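Local coordinates for protein CAIP (Helicobacter cinaedi, PDB 5LBH) that probably binds and stores iron as a Dps-like mini-ferritin of twelve subunits, and promotes the differentiation of macrophages into foam cells in atherosclerotic inflammation, at residues Y100-F103 with L104-T108; A40-E43 with I44-Q47; K80-K84 with T85-S89; E109-A112 with Q113-Q117. One frame throughout, in Å; residues are numbered along the deposited sequence.

Interaction 1: Y100-F103 with L104-T108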
# COMPACT_ATOMS: atom_id res chain seq x y z
N TYR A 100 -28.76 17.64 -14.01
CA TYR A 100 -27.97 18.25 -12.93
C TYR A 100 -28.58 19.57 -12.47
O TYR A 100 -28.52 19.91 -11.28
CB TYR A 100 -26.53 18.49 -13.39
CG TYR A 100 -25.63 17.32 -13.22
CD1 TYR A 100 -26.12 16.09 -12.84
CD2 TYR A 100 -24.27 17.46 -13.38
CE1 TYR A 100 -25.29 15.01 -12.66
CE2 TYR A 100 -23.43 16.40 -13.20
CZ TYR A 100 -23.94 15.18 -12.85
OH TYR A 100 -23.08 14.12 -12.68
N GLU A 101 -29.12 20.36 -13.41
CA GLU A 101 -29.77 21.61 -13.05
C GLU A 101 -31.01 21.33 -12.21
O GLU A 101 -31.36 22.11 -11.31
CB GLU A 101 -30.23 22.36 -14.30
CG GLU A 101 -29.22 22.40 -15.39
CD GLU A 101 -28.52 23.71 -15.47
OE1 GLU A 101 -28.23 24.26 -14.39
OE2 GLU A 101 -28.24 24.15 -16.61
N TYR A 102 -31.68 20.22 -12.50
CA TYR A 102 -32.82 19.81 -11.70
C TYR A 102 -32.38 19.42 -10.30
O TYR A 102 -32.95 19.89 -9.31
CB TYR A 102 -33.52 18.67 -12.41
CG TYR A 102 -34.59 18.02 -11.58
CD1 TYR A 102 -34.37 16.76 -11.01
CD2 TYR A 102 -35.80 18.65 -11.34
CE1 TYR A 102 -35.34 16.15 -10.25
CE2 TYR A 102 -36.76 18.05 -10.59
CZ TYR A 102 -36.54 16.80 -10.04
OH TYR A 102 -37.51 16.20 -9.27
N PHE A 103 -31.36 18.57 -10.18
CA PHE A 103 -30.86 18.20 -8.86
C PHE A 103 -30.33 19.41 -8.11
O PHE A 103 -30.48 19.49 -6.88
CB PHE A 103 -29.77 17.12 -8.99
CG PHE A 103 -30.31 15.72 -9.16
CD1 PHE A 103 -30.91 15.04 -8.11
CD2 PHE A 103 -30.20 15.06 -10.39
CE1 PHE A 103 -31.37 13.71 -8.27
CE2 PHE A 103 -30.66 13.76 -10.56
CZ PHE A 103 -31.26 13.09 -9.50
N LEU A 104 -29.73 20.37 -8.81
CA LEU A 104 -29.25 21.57 -8.12
C LEU A 104 -30.40 22.30 -7.42
O LEU A 104 -30.30 22.63 -6.23
CB LEU A 104 -28.50 22.48 -9.08
CG LEU A 104 -28.09 23.84 -8.54
CD1 LEU A 104 -26.96 23.74 -7.52
CD2 LEU A 104 -27.65 24.71 -9.69
N LYS A 105 -31.51 22.54 -8.14
CA LYS A 105 -32.69 23.15 -7.51
C LYS A 105 -33.14 22.35 -6.30
O LYS A 105 -33.36 22.91 -5.22
CB LYS A 105 -33.85 23.27 -8.50
CG LYS A 105 -33.80 24.45 -9.45
CD LYS A 105 -35.15 24.58 -10.17
CE LYS A 105 -35.41 23.42 -11.16
NZ LYS A 105 -34.77 23.64 -12.50
N LEU A 106 -33.24 21.03 -6.45
CA LEU A 106 -33.72 20.16 -5.39
C LEU A 106 -32.84 20.26 -4.14
O LEU A 106 -33.35 20.46 -3.02
CB LEU A 106 -33.74 18.73 -5.90
CG LEU A 106 -34.94 17.85 -5.63
CD1 LEU A 106 -36.19 18.65 -5.98
CD2 LEU A 106 -34.82 16.59 -6.48
N PHE A 107 -31.52 20.19 -4.30
CA PHE A 107 -30.64 20.27 -3.14
C PHE A 107 -30.60 21.67 -2.56
O PHE A 107 -30.49 21.83 -1.34
CB PHE A 107 -29.22 19.83 -3.51
CG PHE A 107 -29.05 18.35 -3.50
CD1 PHE A 107 -29.02 17.65 -2.30
CD2 PHE A 107 -28.95 17.65 -4.70
CE1 PHE A 107 -28.86 16.28 -2.28
CE2 PHE A 107 -28.80 16.27 -4.68
CZ PHE A 107 -28.75 15.59 -3.48
N THR A 108 -30.73 22.69 -3.41
CA THR A 108 -30.81 24.05 -2.89
C THR A 108 -32.03 24.23 -2.01
O THR A 108 -31.94 24.77 -0.91
CB THR A 108 -30.83 25.05 -4.05
OG1 THR A 108 -29.70 24.81 -4.90
CG2 THR A 108 -30.83 26.47 -3.53
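The Y102 ring is met obliquely by a methyl of L106, one turn further along the helix: L106 CD2 lies 3.8 Å from Y102 CE1. The F103 and F107 rings also approach obliquely, with F103 CD1 4.2 Å from F107 CE2, and what sits at the edge of the F107 ring, near its plane, is the carbonyl oxygen of F103, 3.2 Å from F107 CD2. Both pairs are i to i+4 contacts on helix 89-116, one of the long helices of the ferritin-like four-helix bundle. Y102 swings its CG anti to the backbone N (chi1 171°). F103 and F107, a turn apart on one flank, both place CG anti to the carbonyl carbon, which sends their rings off in much the same direction.

Both phenylalanines are buried. F103 meets the ring of F48 on helix 34-61, and F107 packs on I11 of helix 4-28 and V130 of helix 120-144. Y102 points to another side, its OH hydrogen-bonded to D14 of helix 4-28, where L106 packs on I11. At the far end L104 O takes two donors from T108: the backbone N at 2.9 Å and OG1 at 2.6 Å, the hydroxyl oxygen standing 43° out of the carbonyl plane.

Interaction 2: A40-E43 with I44-Q47; sequences ATQE and IYEQ
Y45 lays its ring across the backbone of Q42, three residues earlier on helix 34-61. Q42 CA sits over one face, 3.9 Å from the centroid of the Y45 ring in a CH-pi contact, and Q42 O also lies over that ring, 3.6 Å above its plane. The ring reaches back along the helix because Y45 CG is held between the backbone N and the carbonyl carbon (chi1 67°). That turn also brings Y45 CD2 to 3.2 Å from T41 O, while the phenol oxygen, Y45 OH, ends 3.3 Å from Q42 CG.

Q42 runs out extended, its amide plane 54° from the Y45 ring, and its amide crosses the E46 carboxylate at an angle, the two planes 35° apart. Q42 OE1 and E46 OE2 are 3.4 Å from each other; both are acceptors, and no bond joins them. E43 turns to a different partner, a salt bridge with K39 one turn back. On another side of the helix, I44 brings CG1 to 3.3 Å from A40 O and packs on F18 of helix 4-28. T41 OG1 is hydrogen-bonded to the carbonyl of H38.

Beyond Q42, the Y45 ring stacks with H23, meets H26 edge-to-face and packs on D53 of a second subunit; its side chain lies about 4 Å from an iron(III) ion. D53 and E57 bind iron in this protein, so Y45 lines the intersubunit iron site, consistent with the ferroxidase centre of Dps mini-ferritins, which forms between two subunits.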
# COMPACT_ATOMS: atom_id res chain seq x y z
N ALA A 40 -16.90 8.09 -17.65
CA ALA A 40 -17.52 9.16 -16.87
C ALA A 40 -18.91 8.76 -16.41
O ALA A 40 -19.27 8.95 -15.24
CB ALA A 40 -17.56 10.46 -17.68
N THR A 41 -19.72 8.19 -17.31
CA THR A 41 -21.04 7.74 -16.90
C THR A 41 -20.96 6.69 -15.79
O THR A 41 -21.85 6.61 -14.93
CB THR A 41 -21.83 7.17 -18.09
OG1 THR A 41 -21.07 6.13 -18.71
CG2 THR A 41 -22.12 8.25 -19.11
N GLN A 42 -19.90 5.87 -15.78
CA GLN A 42 -19.82 4.88 -14.71
C GLN A 42 -19.54 5.55 -13.37
O GLN A 42 -20.13 5.19 -12.34
CB GLN A 42 -18.76 3.84 -15.00
CG GLN A 42 -18.73 2.81 -13.88
CD GLN A 42 -17.52 1.92 -13.89
OE1 GLN A 42 -16.56 2.18 -13.18
NE2 GLN A 42 -17.54 0.88 -14.73
N GLU A 43 -18.66 6.55 -13.37
CA GLU A 43 -18.42 7.32 -12.16
C GLU A 43 -19.68 8.04 -11.68
O GLU A 43 -19.92 8.14 -10.46
CB GLU A 43 -17.30 8.33 -12.42
CG GLU A 43 -15.98 7.66 -12.67
CD GLU A 43 -14.89 8.67 -12.95
OE1 GLU A 43 -13.71 8.38 -12.62
OE2 GLU A 43 -15.21 9.75 -13.51
N ILE A 44 -20.50 8.54 -12.60
CA ILE A 44 -21.71 9.27 -12.23
C ILE A 44 -22.74 8.34 -11.59
O ILE A 44 -23.35 8.68 -10.57
CB ILE A 44 -22.28 10.01 -13.44
CG1 ILE A 44 -21.33 11.13 -13.89
CG2 ILE A 44 -23.70 10.50 -13.15
CD1 ILE A 44 -21.84 11.89 -15.12
N TYR A 45 -22.99 7.17 -12.19
CA TYR A 45 -24.03 6.37 -11.56
C TYR A 45 -23.57 5.78 -10.22
O TYR A 45 -24.42 5.51 -9.37
CB TYR A 45 -24.57 5.28 -12.51
CG TYR A 45 -23.68 4.12 -12.96
CD1 TYR A 45 -23.17 3.18 -12.05
CD2 TYR A 45 -23.43 3.90 -14.32
CE1 TYR A 45 -22.39 2.09 -12.47
CE2 TYR A 45 -22.67 2.81 -14.76
CZ TYR A 45 -22.15 1.92 -13.83
OH TYR A 45 -21.40 0.85 -14.28
N GLU A 46 -22.26 5.64 -10.00
CA GLU A 46 -21.79 5.19 -8.69
C GLU A 46 -21.95 6.29 -7.64
O GLU A 46 -22.26 5.99 -6.49
CB GLU A 46 -20.32 4.75 -8.77
CG GLU A 46 -20.11 3.39 -9.46
CD GLU A 46 -18.63 3.07 -9.79
OE1 GLU A 46 -17.74 3.94 -9.59
OE2 GLU A 46 -18.37 1.95 -10.30
N GLN A 47 -21.84 7.56 -8.05
CA GLN A 47 -22.03 8.64 -7.09
C GLN A 47 -23.50 8.81 -6.72
O GLN A 47 -23.81 9.06 -5.55
CB GLN A 47 -21.49 9.96 -7.67
CG GLN A 47 -19.98 10.05 -7.75
CD GLN A 47 -19.33 10.28 -6.38
OE1 GLN A 47 -18.60 9.42 -5.87
NE2 GLN A 47 -19.58 11.45 -5.79

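Interaction 3: K80-K84 with T85-S89; sequences KEESK and TSFCS
E82 sends its CG anti to the backbone N (chi1 178°) and then bends at chi2, while F87 carries its CG anti to the carbonyl carbon; the two chains pass one another running in opposite senses. E82 CG arrives at the edge of the F87 ring, near its plane, 3.8 Å from F87 CZ. The contact is made by the aliphatic part of the glutamate, and the carboxylate, turned 46° from the ring plane, folds back on its own chain instead. There E82 OE1 accepts a hydrogen bond from K84 N at 3.1 Å, a fairly straight bond (164° at the hydrogen) from above the carboxylate plane, which ties the glutamate to the backbone two residues on.

K84 O approaches the same ring obliquely, 3.5 Å from F87 CZ, and also accepts a hydrogen bond from N24 ND2. The bent K84 chain brings NZ past the CE2 side of the ring (K84 NZ to F87 CE2 4.2 Å) to a salt bridge with E91. All this belongs to the later part of the four-helix bundle's long crossover between helices 34-61 and 89-116, after the short helix 70-76. It finishes in the short strand 87-88, which runs parallel to strand 29-30; F87 makes backbone hydrogen bonds with N28 and K30.

The F87 ring is buried against helix 4-28, meeting F25 edge-to-face. T85 packs on M65 of a second subunit and turns its methyl back, T85 CG2 lying 3.3 Å from S83 O.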
# COMPACT_ATOMS: atom_id res chain seq x y z
N LYS A 80 -37.52 12.01 -16.06
CA LYS A 80 -38.15 11.11 -17.03
C LYS A 80 -37.22 9.97 -17.38
O LYS A 80 -36.01 10.15 -17.48
CB LYS A 80 -38.54 11.86 -18.30
CG LYS A 80 -39.38 13.12 -18.08
CD LYS A 80 -40.85 12.79 -17.90
CE LYS A 80 -41.68 14.07 -17.75
NZ LYS A 80 -41.51 15.01 -18.90
N GLU A 81 -37.79 8.78 -17.55
CA GLU A 81 -37.02 7.67 -18.08
C GLU A 81 -36.78 7.85 -19.58
O GLU A 81 -37.49 8.59 -20.26
CB GLU A 81 -37.70 6.33 -17.78
CG GLU A 81 -37.56 5.96 -16.30
CD GLU A 81 -37.79 4.49 -16.00
OE1 GLU A 81 -38.96 4.04 -16.05
OE2 GLU A 81 -36.77 3.77 -15.76
N GLU A 82 -35.71 7.22 -20.07
CA GLU A 82 -35.27 7.35 -21.45
C GLU A 82 -35.38 6.00 -22.17
O GLU A 82 -34.70 5.04 -21.80
CB GLU A 82 -33.85 7.90 -21.52
CG GLU A 82 -33.28 8.01 -22.93
CD GLU A 82 -34.15 8.83 -23.86
OE1 GLU A 82 -35.20 8.33 -24.30
OE2 GLU A 82 -33.78 9.98 -24.18
N SER A 83 -36.20 5.95 -23.22
CA SER A 83 -36.43 4.73 -23.97
C SER A 83 -35.46 4.53 -25.13
O SER A 83 -35.22 3.38 -25.52
CB SER A 83 -37.86 4.70 -24.50
OG SER A 83 -38.76 4.16 -23.54
N LYS A 84 -34.88 5.59 -25.69
CA LYS A 84 -33.92 5.42 -26.77
C LYS A 84 -32.69 4.63 -26.30
O LYS A 84 -32.41 4.53 -25.10
CB LYS A 84 -33.48 6.78 -27.33
CG LYS A 84 -34.62 7.77 -27.53
CD LYS A 84 -34.10 9.15 -27.88
CE LYS A 84 -32.96 9.03 -28.90
NZ LYS A 84 -31.88 10.07 -28.74
N THR A 85 -31.96 4.08 -27.26
CA THR A 85 -30.95 3.06 -26.99
C THR A 85 -29.65 3.32 -27.74
O THR A 85 -28.92 2.37 -28.04
CB THR A 85 -31.47 1.64 -27.34
OG1 THR A 85 -31.34 1.40 -28.75
CG2 THR A 85 -32.89 1.39 -26.87
N SER A 86 -29.37 4.56 -28.09
CA SER A 86 -28.16 4.88 -28.82
C SER A 86 -27.91 6.37 -28.66
O SER A 86 -28.84 7.16 -28.82
CB SER A 86 -28.32 4.46 -30.29
OG SER A 86 -27.11 4.56 -31.02
N PHE A 87 -26.69 6.76 -28.29
CA PHE A 87 -26.41 8.17 -28.04
C PHE A 87 -25.02 8.53 -28.54
O PHE A 87 -24.08 7.74 -28.44
CB PHE A 87 -26.51 8.52 -26.55
CG PHE A 87 -27.77 8.01 -25.90
CD1 PHE A 87 -27.81 6.76 -25.32
CD2 PHE A 87 -28.93 8.80 -25.90
CE1 PHE A 87 -28.97 6.29 -24.74
CE2 PHE A 87 -30.08 8.34 -25.32
CZ PHE A 87 -30.11 7.09 -24.73
N CYS A 88 -24.91 9.72 -29.12
CA CYS A 88 -23.60 10.33 -29.27
C CYS A 88 -23.24 11.06 -27.98
O CYS A 88 -24.09 11.34 -27.12
CB CYS A 88 -23.57 11.23 -30.50
SG CYS A 88 -24.43 12.77 -30.37
N SER A 89 -21.95 11.35 -27.83
CA SER A 89 -21.44 11.88 -26.58
C SER A 89 -21.93 13.30 -26.30
O SER A 89 -22.06 13.69 -25.14
CB SER A 89 -19.92 11.86 -26.61
OG SER A 89 -19.44 11.00 -25.59

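Interaction 4: E109-A112 with Q113-Q117; sequences ELSA and QADSQ
E109 and Q113 join through their side chains one helical turn apart. Q113 NE2 donates to E109 OE2 at 3.0 Å, meeting that oxygen nearly along its C-O axis, with the oxygen 16° out of the amide plane. The groups share one hydrogen bond, and their planes are turned 60° against each other. A bend in each chain makes this possible: E109 leaves with CG anti to the backbone N (chi1 -176°) and turns at chi2, while Q113 turns at its own chi2, and Q113 CG comes within 3.2 Å of E109 OE2.

Beneath them runs the last stretch of helix 89-116 in the ferritin-like bundle. There the A112 carbonyl accepts two hydrogen bonds from S116: the backbone N and OG both lie 3.1 Å from A112 O and reach it from opposite faces of its plane. Q117 then leaves the helical conformation.

A different side of the helix holds S111 and D115, whose S111 OG and D115 OD2 stay 3.9 Å apart. K120 of a third subunit bridges them, salt-bridged to D115 and hydrogen-bonded to S111, and S111 OG is also bonded to D127 on helix 120-144. Their neighbours L110 and A114 are buried, L110 lying against L8 of helix 4-28 and A126 of helix 120-144, and A114 CB standing 3.2 Å from L110 O.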
# COMPACT_ATOMS: atom_id res chain seq x y z
N GLU A 109 -33.19 23.78 -2.47
CA GLU A 109 -34.38 23.97 -1.66
C GLU A 109 -34.33 23.12 -0.39
O GLU A 109 -34.78 23.56 0.66
CB GLU A 109 -35.63 23.69 -2.49
CG GLU A 109 -36.94 23.98 -1.74
CD GLU A 109 -37.01 25.43 -1.18
OE1 GLU A 109 -36.39 26.35 -1.78
OE2 GLU A 109 -37.69 25.62 -0.13
N LEU A 110 -33.72 21.94 -0.46
CA LEU A 110 -33.49 21.15 0.75
C LEU A 110 -32.65 21.91 1.77
O LEU A 110 -32.94 21.87 2.97
CB LEU A 110 -32.80 19.83 0.39
CG LEU A 110 -32.30 18.93 1.53
CD1 LEU A 110 -33.43 18.51 2.45
CD2 LEU A 110 -31.55 17.72 1.00
N SER A 111 -31.60 22.59 1.32
CA SER A 111 -30.75 23.33 2.25
C SER A 111 -31.52 24.47 2.91
O SER A 111 -31.44 24.67 4.13
CB SER A 111 -29.50 23.83 1.52
OG SER A 111 -28.62 24.48 2.41
N ALA A 112 -32.27 25.24 2.12
CA ALA A 112 -33.05 26.34 2.67
C ALA A 112 -34.09 25.86 3.67
O ALA A 112 -34.25 26.45 4.75
CB ALA A 112 -33.75 27.11 1.55
N GLN A 113 -34.79 24.78 3.34
CA GLN A 113 -35.83 24.28 4.23
C GLN A 113 -35.23 23.72 5.50
O GLN A 113 -35.73 23.97 6.60
CB GLN A 113 -36.65 23.19 3.53
CG GLN A 113 -37.62 23.70 2.49
CD GLN A 113 -38.78 24.48 3.09
OE1 GLN A 113 -39.07 24.38 4.29
NE2 GLN A 113 -39.44 25.29 2.26
N ALA A 114 -34.12 22.97 5.37
CA ALA A 114 -33.49 22.37 6.54
C ALA A 114 -32.93 23.44 7.48
O ALA A 114 -33.03 23.31 8.71
CB ALA A 114 -32.42 21.37 6.11
N ASP A 115 -32.35 24.51 6.93
CA ASP A 115 -31.85 25.58 7.79
C ASP A 115 -33.00 26.27 8.53
O ASP A 115 -32.88 26.59 9.71
CB ASP A 115 -31.04 26.61 6.98
CG ASP A 115 -29.55 26.21 6.80
OD1 ASP A 115 -28.95 25.59 7.71
OD2 ASP A 115 -28.95 26.54 5.74
N SER A 116 -34.17 26.40 7.87
CA SER A 116 -35.35 26.96 8.52
C SER A 116 -35.79 26.14 9.73
O SER A 116 -36.40 26.68 10.65
CB SER A 116 -36.53 27.02 7.55
OG SER A 116 -36.31 27.99 6.56
N GLN A 117 -35.55 24.84 9.72
CA GLN A 117 -35.92 23.99 10.85
C GLN A 117 -34.77 23.78 11.82
O GLN A 117 -34.90 22.96 12.74
CB GLN A 117 -36.42 22.63 10.36
CG GLN A 117 -37.65 22.66 9.47
CD GLN A 117 -37.99 21.26 8.98
OE1 GLN A 117 -37.45 20.27 9.49
NE2 GLN A 117 -38.90 21.16 7.99

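Overall arrangement
From the N terminus, interaction 2 comes first, on helix 34-61, then interaction 3 in the crossover, and last interactions 1 and 4, which adjoin on helix 89-116. None nests within or crosses another; each is local, and only interaction 3 shapes a loop, ending at strand 87-88 where helix 89-116 begins. Interactions 1 and 2 touch across the bundle, Y100 OH lying 3.5 Å from I44 CD1, which ties helix 89-116 to helix 34-61. Interactions 3 and 4 are far apart, their centres about 34 Å from each other. Interactions 2, 3 and 4 each also reach another subunit, whereas interaction 1 stays inside its own chain.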